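Side-chain contacts in endoribonuclease AbiQ (Lactococcus lactis, PDB 4GLK), which cleaves RNA as the toxic component of a type III toxin-antitoxin system and is neutralised by its cognate RNA antitoxin AntiQ: residues L87-M92 and E130-V135; Y137-H142 and G146-F151; I48-Y53 and Q116-Y121. The protein carries 1 engineered substitution. All coordinates share one frame; numbering follows the deposited sequence.

Interaction 1. Residues L87-M92 and E130-V135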
loop_
_atom_site.group_PDB
_atom_site.type_symbol
_atom_site.label_atom_id
_atom_site.label_comp_id
_atom_site.label_asym_id
_atom_site.label_seq_id
_atom_site.Cartn_x
_atom_site.Cartn_y
_atom_site.Cartn_z
ATOM N N LEU A 87 2.930 -6.041 2.257
ATOM C CA LEU A 87 1.986 -4.963 2.077
ATOM C C LEU A 87 1.945 -4.221 3.374
ATOM O O LEU A 87 1.720 -4.820 4.423
ATOM C CB LEU A 87 0.595 -5.480 1.759
ATOM C CG LEU A 87 0.351 -5.979 0.390
ATOM C CD1 LEU A 87 -1.019 -6.580 0.354
ATOM C CD2 LEU A 87 0.469 -4.850 -0.630
ATOM N N LEU A 88 2.163 -2.921 3.315
ATOM C CA LEU A 88 2.202 -2.080 4.502
ATOM C C LEU A 88 0.897 -1.290 4.641
ATOM O O LEU A 88 0.853 -0.126 4.285
ATOM C CB LEU A 88 3.412 -1.145 4.355
ATOM C CG LEU A 88 4.771 -1.636 4.891
ATOM C CD1 LEU A 88 5.263 -2.867 4.172
ATOM C CD2 LEU A 88 5.808 -0.536 4.764
ATOM N N HIS A 89 -0.182 -1.947 5.110
ATOM C CA HIS A 89 -1.529 -1.361 5.314
ATOM C C HIS A 89 -1.510 -0.044 6.076
ATOM O O HIS A 89 -2.263 0.872 5.734
ATOM C CB HIS A 89 -2.460 -2.349 6.040
ATOM C CG HIS A 89 -2.712 -3.621 5.302
ATOM N ND1 HIS A 89 -3.832 -3.780 4.501
ATOM C CD2 HIS A 89 -1.995 -4.764 5.276
ATOM C CE1 HIS A 89 -3.755 -5.010 4.015
ATOM N NE2 HIS A 89 -2.678 -5.639 4.456
ATOM N N HIS A 90 -0.643 0.053 7.105
ATOM C CA HIS A 90 -0.470 1.253 7.921
ATOM C C HIS A 90 0.029 2.458 7.133
ATOM O O HIS A 90 -0.153 3.585 7.580
ATOM C CB HIS A 90 0.434 0.975 9.133
ATOM C CG HIS A 90 1.852 0.604 8.814
ATOM N ND1 HIS A 90 2.167 -0.587 8.184
ATOM C CD2 HIS A 90 3.001 1.235 9.148
ATOM C CE1 HIS A 90 3.487 -0.632 8.133
ATOM N NE2 HIS A 90 4.036 0.436 8.703
ATOM N N ASN A 91 0.613 2.232 5.955
ATOM C CA ASN A 91 1.114 3.303 5.081
ATOM C C ASN A 91 0.281 3.483 3.811
ATOM O O ASN A 91 0.723 4.156 2.868
ATOM C CB ASN A 91 2.577 3.093 4.753
ATOM C CG ASN A 91 3.465 3.273 5.948
ATOM O OD1 ASN A 91 3.193 4.065 6.865
ATOM N ND2 ASN A 91 4.500 2.480 5.999
ATOM N N MET A 92 -0.930 2.928 3.797
ATOM C CA MET A 92 -1.813 3.103 2.640
ATOM C C MET A 92 -2.258 4.574 2.550
ATOM O O MET A 92 -2.251 5.297 3.558
ATOM C CB MET A 92 -3.006 2.133 2.676
ATOM C CG MET A 92 -3.982 2.448 3.754
ATOM S SD MET A 92 -5.360 1.318 3.747
ATOM C CE MET A 92 -6.401 2.148 4.963
ATOM N N GLU A 130 -8.618 -6.540 1.544
ATOM C CA GLU A 130 -9.695 -5.559 1.705
ATOM C C GLU A 130 -10.111 -5.423 3.167
ATOM O O GLU A 130 -10.151 -4.299 3.668
ATOM C CB GLU A 130 -10.890 -5.895 0.802
ATOM C CG GLU A 130 -10.630 -5.586 -0.670
ATOM C CD GLU A 130 -11.723 -5.898 -1.679
ATOM O OE1 GLU A 130 -12.802 -6.398 -1.282
ATOM O OE2 GLU A 130 -11.496 -5.632 -2.880
ATOM N N ASN A 131 -10.286 -6.563 3.873
ATOM C CA ASN A 131 -10.682 -6.588 5.294
ATOM C C ASN A 131 -9.643 -6.085 6.266
ATOM O O ASN A 131 -9.991 -5.340 7.178
ATOM C CB ASN A 131 -11.237 -7.922 5.713
ATOM C CG ASN A 131 -12.654 -8.094 5.239
ATOM O OD1 ASN A 131 -13.590 -7.695 5.909
ATOM N ND2 ASN A 131 -12.839 -8.649 4.055
ATOM N N LYS A 132 -8.376 -6.420 6.043
ATOM C CA LYS A 132 -7.305 -5.910 6.897
ATOM C C LYS A 132 -7.108 -4.403 6.735
ATOM O O LYS A 132 -6.757 -3.739 7.698
ATOM C CB LYS A 132 -5.978 -6.631 6.670
ATOM C CG LYS A 132 -5.092 -6.423 7.885
ATOM C CD LYS A 132 -3.658 -6.447 7.598
ATOM C CE LYS A 132 -3.143 -7.834 7.703
ATOM N NZ LYS A 132 -1.838 -7.864 8.376
ATOM N N SER A 133 -7.303 -3.869 5.515
ATOM C CA SER A 133 -7.220 -2.424 5.275
ATOM C C SER A 133 -8.310 -1.707 6.061
ATOM O O SER A 133 -8.038 -0.676 6.678
ATOM C CB SER A 133 -7.290 -2.115 3.785
ATOM O OG SER A 133 -6.093 -2.602 3.201
ATOM N N GLU A 134 -9.518 -2.285 6.083
ATOM C CA GLU A 134 -10.688 -1.802 6.823
ATOM C C GLU A 134 -10.408 -1.818 8.311
ATOM O O GLU A 134 -10.692 -0.820 8.961
ATOM C CB GLU A 134 -11.917 -2.685 6.547
ATOM C CG GLU A 134 -13.092 -1.946 5.961
ATOM C CD GLU A 134 -14.344 -2.801 5.971
ATOM O OE1 GLU A 134 -15.166 -2.623 6.899
ATOM O OE2 GLU A 134 -14.488 -3.671 5.080
ATOM N N VAL A 135 -9.871 -2.946 8.855
ATOM C CA VAL A 135 -9.499 -3.033 10.276
ATOM C C VAL A 135 -8.492 -1.899 10.586
ATOM O O VAL A 135 -8.716 -1.120 11.479
ATOM C CB VAL A 135 -8.915 -4.421 10.660
ATOM C CG1 VAL A 135 -8.290 -4.403 12.059
ATOM C CG2 VAL A 135 -9.977 -5.510 10.582
#

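Interaction 2. Residues Y137-H142 and G146-F151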
loop_
_atom_site.group_PDB
_atom_site.type_symbol
_atom_site.label_atom_id
_atom_site.label_comp_id
_atom_site.label_asym_id
_atom_site.label_seq_id
_atom_site.Cartn_x
_atom_site.Cartn_y
_atom_site.Cartn_z
ATOM N N TYR A 137 -7.881 0.922 9.006
ATOM C CA TYR A 137 -8.568 2.214 8.829
ATOM C C TYR A 137 -9.409 2.578 10.052
ATOM O O TYR A 137 -9.212 3.649 10.626
ATOM C CB TYR A 137 -9.433 2.187 7.568
ATOM C CG TYR A 137 -10.047 3.519 7.201
ATOM C CD1 TYR A 137 -9.335 4.455 6.458
ATOM C CD2 TYR A 137 -11.357 3.827 7.558
ATOM C CE1 TYR A 137 -9.909 5.668 6.085
ATOM C CE2 TYR A 137 -11.943 5.039 7.185
ATOM C CZ TYR A 137 -11.212 5.957 6.456
ATOM O OH TYR A 137 -11.778 7.152 6.091
ATOM N N ARG A 138 -10.294 1.664 10.483
ATOM C CA ARG A 138 -11.195 1.871 11.613
ATOM C C ARG A 138 -10.452 2.007 12.937
ATOM O O ARG A 138 -10.738 2.938 13.699
ATOM C CB ARG A 138 -12.249 0.760 11.690
ATOM C CG ARG A 138 -13.208 0.737 10.506
ATOM C CD ARG A 138 -14.299 -0.271 10.778
ATOM N NE ARG A 138 -15.015 -0.696 9.570
ATOM C CZ ARG A 138 -16.315 -0.517 9.373
ATOM N NH1 ARG A 138 -17.051 0.132 10.265
ATOM N NH2 ARG A 138 -16.887 -0.965 8.264
ATOM N N LYS A 139 -9.494 1.112 13.202
ATOM C CA LYS A 139 -8.705 1.153 14.451
ATOM C C LYS A 139 -7.906 2.451 14.583
ATOM O O LYS A 139 -7.885 3.036 15.659
ATOM C CB LYS A 139 -7.779 -0.069 14.563
ATOM C CG LYS A 139 -8.529 -1.383 14.802
ATOM C CD LYS A 139 -8.491 -1.820 16.252
ATOM C CE LYS A 139 -9.383 -3.005 16.514
ATOM N NZ LYS A 139 -9.419 -3.342 17.962
ATOM N N ALA A 140 -7.311 2.936 13.482
ATOM C CA ALA A 140 -6.521 4.183 13.524
ATOM C C ALA A 140 -7.341 5.481 13.490
ATOM O O ALA A 140 -7.025 6.428 14.216
ATOM C CB ALA A 140 -5.499 4.195 12.394
ATOM N N ALA A 141 -8.342 5.546 12.595
ATOM C CA ALA A 141 -9.140 6.750 12.366
ATOM C C ALA A 141 -10.427 6.883 13.160
ATOM O O ALA A 141 -10.838 8.010 13.447
ATOM C CB ALA A 141 -9.427 6.888 10.882
ATOM N N HIS A 142 -11.080 5.770 13.517
ATOM C CA HIS A 142 -12.353 5.825 14.235
ATOM C C HIS A 142 -12.236 5.438 15.713
ATOM O O HIS A 142 -12.787 6.130 16.566
ATOM C CB HIS A 142 -13.416 4.957 13.536
ATOM C CG HIS A 142 -13.759 5.389 12.132
ATOM N ND1 HIS A 142 -14.509 4.582 11.312
ATOM C CD2 HIS A 142 -13.460 6.519 11.457
ATOM C CE1 HIS A 142 -14.645 5.234 10.166
ATOM N NE2 HIS A 142 -14.020 6.409 10.218
ATOM N N GLY A 146 -4.376 2.666 20.232
ATOM C CA GLY A 146 -2.976 2.989 20.468
ATOM C C GLY A 146 -1.977 2.465 19.465
ATOM O O GLY A 146 -1.228 3.247 18.887
ATOM N N TYR A 147 -1.960 1.141 19.256
ATOM C CA TYR A 147 -1.006 0.492 18.362
ATOM C C TYR A 147 -1.157 0.944 16.908
ATOM O O TYR A 147 -0.165 1.259 16.254
ATOM C CB TYR A 147 -1.051 -1.048 18.506
ATOM C CG TYR A 147 -0.092 -1.776 17.581
ATOM C CD1 TYR A 147 1.210 -2.055 17.974
ATOM C CD2 TYR A 147 -0.492 -2.178 16.307
ATOM C CE1 TYR A 147 2.093 -2.721 17.129
ATOM C CE2 TYR A 147 0.389 -2.817 15.441
ATOM C CZ TYR A 147 1.680 -3.094 15.858
ATOM O OH TYR A 147 2.542 -3.733 15.004
ATOM N N TYR A 148 -2.392 0.973 16.415
ATOM C CA TYR A 148 -2.683 1.349 15.038
ATOM C C TYR A 148 -2.457 2.831 14.747
ATOM O O TYR A 148 -1.891 3.149 13.701
ATOM C CB TYR A 148 -4.102 0.924 14.655
ATOM C CG TYR A 148 -4.297 -0.576 14.592
ATOM C CD1 TYR A 148 -4.532 -1.322 15.744
ATOM C CD2 TYR A 148 -4.353 -1.233 13.368
ATOM C CE1 TYR A 148 -4.771 -2.695 15.683
ATOM C CE2 TYR A 148 -4.586 -2.604 13.291
ATOM C CZ TYR A 148 -4.791 -3.333 14.451
ATOM O OH TYR A 148 -5.033 -4.679 14.359
ATOM N N LEU A 149 -2.902 3.728 15.650
ATOM C CA LEU A 149 -2.783 5.191 15.504
ATOM C C LEU A 149 -1.338 5.608 15.314
ATOM O O LEU A 149 -1.049 6.393 14.416
ATOM C CB LEU A 149 -3.313 5.903 16.767
ATOM C CG LEU A 149 -4.497 6.866 16.657
ATOM C CD1 LEU A 149 -4.731 7.521 17.994
ATOM C CD2 LEU A 149 -4.251 7.972 15.618
ATOM N N LYS A 150 -0.437 5.079 16.170
ATOM C CA LYS A 150 0.992 5.385 16.161
ATOM C C LYS A 150 1.766 4.915 14.921
ATOM O O LYS A 150 2.753 5.553 14.542
ATOM C CB LYS A 150 1.657 4.943 17.469
ATOM C CG LYS A 150 1.920 3.446 17.611
ATOM C CD LYS A 150 2.600 3.157 18.933
ATOM C CE LYS A 150 3.145 1.759 18.988
ATOM N NZ LYS A 150 4.366 1.625 18.158
ATOM N N PHE A 151 1.346 3.789 14.320
ATOM C CA PHE A 151 1.986 3.226 13.119
ATOM C C PHE A 151 1.382 3.708 11.831
ATOM O O PHE A 151 2.043 3.709 10.797
ATOM C CB PHE A 151 1.935 1.686 13.125
ATOM C CG PHE A 151 3.126 1.041 13.791
ATOM C CD1 PHE A 151 4.402 1.177 13.254
ATOM C CD2 PHE A 151 2.979 0.324 14.973
ATOM C CE1 PHE A 151 5.509 0.595 13.882
ATOM C CE2 PHE A 151 4.087 -0.274 15.590
ATOM C CZ PHE A 151 5.345 -0.124 15.044
#

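Interaction 3. Residues I48-Y53 and Q116-Y121. Engineered in segment 48-53: Leu51 (natural residue Ser).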
loop_
_atom_site.group_PDB
_atom_site.type_symbol
_atom_site.label_atom_id
_atom_site.label_comp_id
_atom_site.label_asym_id
_atom_site.label_seq_id
_atom_site.Cartn_x
_atom_site.Cartn_y
_atom_site.Cartn_z
ATOM N N ILE A 48 -1.961 0.575 -1.201
ATOM C CA ILE A 48 -0.957 0.094 -0.242
ATOM C C ILE A 48 0.426 0.034 -0.904
ATOM O O ILE A 48 0.570 -0.582 -1.975
ATOM C CB ILE A 48 -1.334 -1.297 0.333
ATOM C CG1 ILE A 48 -2.757 -1.317 0.911
ATOM C CG2 ILE A 48 -0.344 -1.748 1.410
ATOM C CD1 ILE A 48 -3.219 -2.685 1.383
ATOM N N PRO A 49 1.473 0.592 -0.263
ATOM C CA PRO A 49 2.819 0.407 -0.821
ATOM C C PRO A 49 3.290 -1.032 -0.555
ATOM O O PRO A 49 2.964 -1.620 0.459
ATOM C CB PRO A 49 3.659 1.456 -0.097
ATOM C CG PRO A 49 2.944 1.681 1.209
ATOM C CD PRO A 49 1.500 1.320 1.024
ATOM N N LEU A 50 3.994 -1.607 -1.517
ATOM C CA LEU A 50 4.499 -2.971 -1.482
ATOM C C LEU A 50 6.019 -2.915 -1.351
ATOM O O LEU A 50 6.664 -2.139 -2.074
ATOM C CB LEU A 50 4.087 -3.670 -2.808
ATOM C CG LEU A 50 4.638 -5.084 -3.115
ATOM C CD1 LEU A 50 3.550 -5.987 -3.693
ATOM C CD2 LEU A 50 5.784 -5.003 -4.142
ATOM N N LEU A 51 6.583 -3.717 -0.422
ATOM C CA LEU A 51 8.032 -3.874 -0.249
ATOM C C LEU A 51 8.423 -5.306 -0.620
ATOM O O LEU A 51 7.801 -6.244 -0.123
ATOM C CB LEU A 51 8.495 -3.579 1.195
ATOM C CG LEU A 51 8.277 -2.172 1.754
ATOM C CD1 LEU A 51 8.938 -2.040 3.124
ATOM C CD2 LEU A 51 8.830 -1.087 0.814
ATOM N N SER A 52 9.441 -5.482 -1.475
ATOM C CA SER A 52 9.917 -6.815 -1.872
ATOM C C SER A 52 10.692 -7.503 -0.753
ATOM O O SER A 52 11.310 -6.820 0.064
ATOM C CB SER A 52 10.771 -6.729 -3.132
ATOM O OG SER A 52 9.930 -6.600 -4.269
ATOM N N TYR A 53 10.640 -8.852 -0.698
ATOM C CA TYR A 53 11.358 -9.642 0.313
ATOM C C TYR A 53 12.873 -9.641 0.046
ATOM O O TYR A 53 13.288 -9.831 -1.097
ATOM C CB TYR A 53 10.837 -11.093 0.365
ATOM C CG TYR A 53 11.528 -11.961 1.399
ATOM C CD1 TYR A 53 11.152 -11.914 2.738
ATOM C CD2 TYR A 53 12.541 -12.847 1.036
ATOM C CE1 TYR A 53 11.789 -12.701 3.698
ATOM C CE2 TYR A 53 13.189 -13.636 1.989
ATOM C CZ TYR A 53 12.802 -13.567 3.319
ATOM O OH TYR A 53 13.405 -14.352 4.270
ATOM N N GLN A 116 4.678 -10.117 -10.855
ATOM C CA GLN A 116 3.548 -10.834 -11.437
ATOM C C GLN A 116 3.034 -11.863 -10.412
ATOM O O GLN A 116 1.841 -11.870 -10.092
ATOM C CB GLN A 116 3.993 -11.499 -12.754
ATOM C CG GLN A 116 2.895 -12.232 -13.539
ATOM C CD GLN A 116 3.410 -13.072 -14.701
ATOM O OE1 GLN A 116 2.716 -13.259 -15.704
ATOM N NE2 GLN A 116 4.611 -13.639 -14.591
ATOM N N LYS A 117 3.973 -12.652 -9.829
ATOM C CA LYS A 117 3.728 -13.682 -8.817
ATOM C C LYS A 117 3.112 -13.081 -7.557
ATOM O O LYS A 117 2.187 -13.669 -7.006
ATOM C CB LYS A 117 5.025 -14.447 -8.490
ATOM C CG LYS A 117 5.500 -15.317 -9.645
ATOM C CD LYS A 117 6.842 -15.961 -9.362
ATOM C CE LYS A 117 7.195 -16.982 -10.422
ATOM N NZ LYS A 117 6.252 -18.142 -10.430
ATOM N N GLN A 118 3.604 -11.902 -7.122
ATOM C CA GLN A 118 3.050 -11.184 -5.964
ATOM C C GLN A 118 1.578 -10.799 -6.195
ATOM O O GLN A 118 0.775 -10.913 -5.273
ATOM C CB GLN A 118 3.840 -9.909 -5.676
ATOM C CG GLN A 118 5.243 -10.147 -5.133
ATOM C CD GLN A 118 5.978 -8.842 -4.978
ATOM O OE1 GLN A 118 5.951 -7.967 -5.858
ATOM N NE2 GLN A 118 6.675 -8.695 -3.871
ATOM N N LEU A 119 1.250 -10.296 -7.401
ATOM C CA LEU A 119 -0.111 -9.910 -7.797
ATOM C C LEU A 119 -1.028 -11.114 -7.873
ATOM O O LEU A 119 -2.148 -11.023 -7.377
ATOM C CB LEU A 119 -0.112 -9.192 -9.152
ATOM C CG LEU A 119 -1.357 -8.386 -9.500
ATOM C CD1 LEU A 119 -1.695 -7.363 -8.407
ATOM C CD2 LEU A 119 -1.136 -7.672 -10.800
ATOM N N ILE A 120 -0.584 -12.243 -8.486
ATOM C CA ILE A 120 -1.455 -13.436 -8.497
ATOM C C ILE A 120 -1.810 -13.865 -7.051
ATOM O O ILE A 120 -2.967 -14.192 -6.784
ATOM C CB ILE A 120 -1.084 -14.617 -9.465
ATOM C CG1 ILE A 120 -0.589 -15.878 -8.751
ATOM C CG2 ILE A 120 -0.212 -14.224 -10.664
ATOM C CD1 ILE A 120 -1.346 -17.099 -9.157
ATOM N N TYR A 121 -0.823 -13.787 -6.117
ATOM C CA TYR A 121 -1.054 -14.118 -4.721
ATOM C C TYR A 121 -2.042 -13.142 -4.083
ATOM O O TYR A 121 -2.995 -13.569 -3.445
ATOM C CB TYR A 121 0.240 -14.195 -3.909
ATOM C CG TYR A 121 -0.028 -14.576 -2.466
ATOM C CD1 TYR A 121 -0.405 -15.875 -2.126
ATOM C CD2 TYR A 121 0.026 -13.626 -1.453
ATOM C CE1 TYR A 121 -0.706 -16.218 -0.810
ATOM C CE2 TYR A 121 -0.295 -13.952 -0.141
ATOM C CZ TYR A 121 -0.656 -15.250 0.178
ATOM O OH TYR A 121 -0.908 -15.589 1.479
#

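Interaction 1. Residues L87-M92 and E130-V135
His89 and Ser133 both carry their first side-chain heavy atom beyond CB next to the backbone N and opposite the carbonyl carbon (chi1 -62° for the histidine), and these two torsions send the imidazole and the hydroxyl toward one another. They meet at the ring's edge, where His89 ND1 and Ser133 OG lie 2.9 Å apart in a moderately bent hydrogen bond (146°) with the hydroxyl oxygen near the ring plane. The same OG also bonds to the backbone oxygen of Ile129, one helical turn earlier, so the hydroxyl is gripped by its own helix as well as by the imidazole. The other ring nitrogen, NE2, bonds to Thr72 OG1. Two bonds, one at each nitrogen, probably fix the rotation of the imidazole.

Lys132 makes use of a face instead of an edge. Its chain crosses the histidine at about a right angle and lays CD over the ring, 3.5 Å from the centroid and 22° off the normal, in a CH-pi contact displaced toward the rim; Lys132 CD stands 3.3 Å from His89 CD2. Bends farther along the chain take the ammonium past the ring to the backbone oxygens of Ser68 and Val71. The lysine thus offers its aliphatic part to the imidazole and its charge to the loop and strand beyond.

Met92 packs on the serine by van der Waals contact: Met92 SD lies 3.9 Å from Ser133 CB, and Met92 CE reaches within 3.7 Å of Ser133 O.

The contact is buried. It joins the interrupted strand 79-94, at a short 3-10 segment, to helix 126-143, while Ile48 of strand 45-52 touches both His89 and Ser133 and strand 33-40 adds Val38 and Leu39 against the serine.

Interaction 2. Residues Y137-H142 and G146-F151
Lys139 sets its CB over the face of the Tyr148 ring, 3.7 Å from the centroid and 21° off the normal, in a CH-pi contact that leans toward Tyr148 CG. A bend at chi2 (-101°) keeps the lysine close beyond that point, with Lys139 CD 3.9 Å from Tyr148 CE1, before the chain leads away. Beside this pair, Ala140 CB packs on Tyr148 CB at 4.2 Å, and Leu149 brings CD2 to 3.5 Å from Ala140 O.

The small side chain of Ala140 is consistent with the close approach of the backbones: the CA atoms of Ala140 and Leu149 are 4.3 Å apart, and the short axes approach to 7.7 Å while crossing at -82°. Two consecutive helices, joined by a short link, thus pack nearly at right angles, and a backbone hydrogen bond between Lys139 and Asp145 ties the link to the first helix. Tyr147 backs the opposite face of the Tyr148 ring, and Val135 and Val136 touch that tyrosine from the preceding turn of helix 126-143.

No hydrogen bond spans the two segments. Across them the contact is therefore one of aliphatic and aromatic packing, and the lysine ammonium makes long, weak ion pairs with Glu143 and Asp145.

Interaction 3. Residues I48-Y53 and Q116-Y121
Leu50 and Gln118 carry this contact between strand 45-52, in the antiparallel sheet of a ToxN/AbiQ family toxin, a family grouped by sequence with the SH3 clan, and helix 110-124, which packs on that sheet. The backbones stay well apart, the nearest CA pair being Ser52 and Gln118 at 9.1 Å, so the space between is bridged entirely by side chains.

Van der Waals packing dominates. Leu50 places CG opposite its backbone N (chi1 173°), which lifts the isobutyl group off the strand toward the helix. From the other side Gln118 reaches toward the strand with an extended chain, and its terminal amide comes to rest on the branched end of the leucine: Leu50 CD1 lies 4.0 Å from Gln118 CD, and Leu50 CD2 lies 3.8 Å from Gln118 NE2. Met115 and Met122 of the same helix also touch Leu50, while Thr33 and Val35 of the adjoining strand 33-40 flank it. Leu51, an engineered residue where the natural sequence has serine, points away from the helix, in keeping with the alternation of a strand.

Polar interactions are sparse. Ser52 OG stands 3.9 Å from Gln118 NE2, too far for a hydrogen bond, and that nitrogen instead makes a weak one to the backbone oxygen of Leu84 on strand 79-94. The glutamine is thereby moored, though lightly, to the strand next to the one it packs on.

The interface remains small, 118 Å² in all, and it buries one polar atom without a modelled partner: Gln118 OE1, which faces Leu50 CD2 at 3.4 Å and Leu50 CD1 at 3.8 Å.

The three contacts sample one domain in which helices 110-124 and 126-143 pack on a single antiparallel sheet, and helix 146-151 packs on the second of them. Interactions 1 and 3 have centres about 14 Å apart and use neighbouring strands, 79-94 and 45-52, with those two consecutive helices; along the chain their segments alternate, so the two interlock in sequence. Interaction 2 follows interaction 1 on the same helix 126-143, its centre about 11 Å away, and Met92 CE packs on Tyr137 CB where they meet. Interactions 2 and 3 lie on opposite sides of the chain's centre, about 24 Å apart. Helix 126-143 thus connects the sheet-facing core of the toxin to its outlying helical pair.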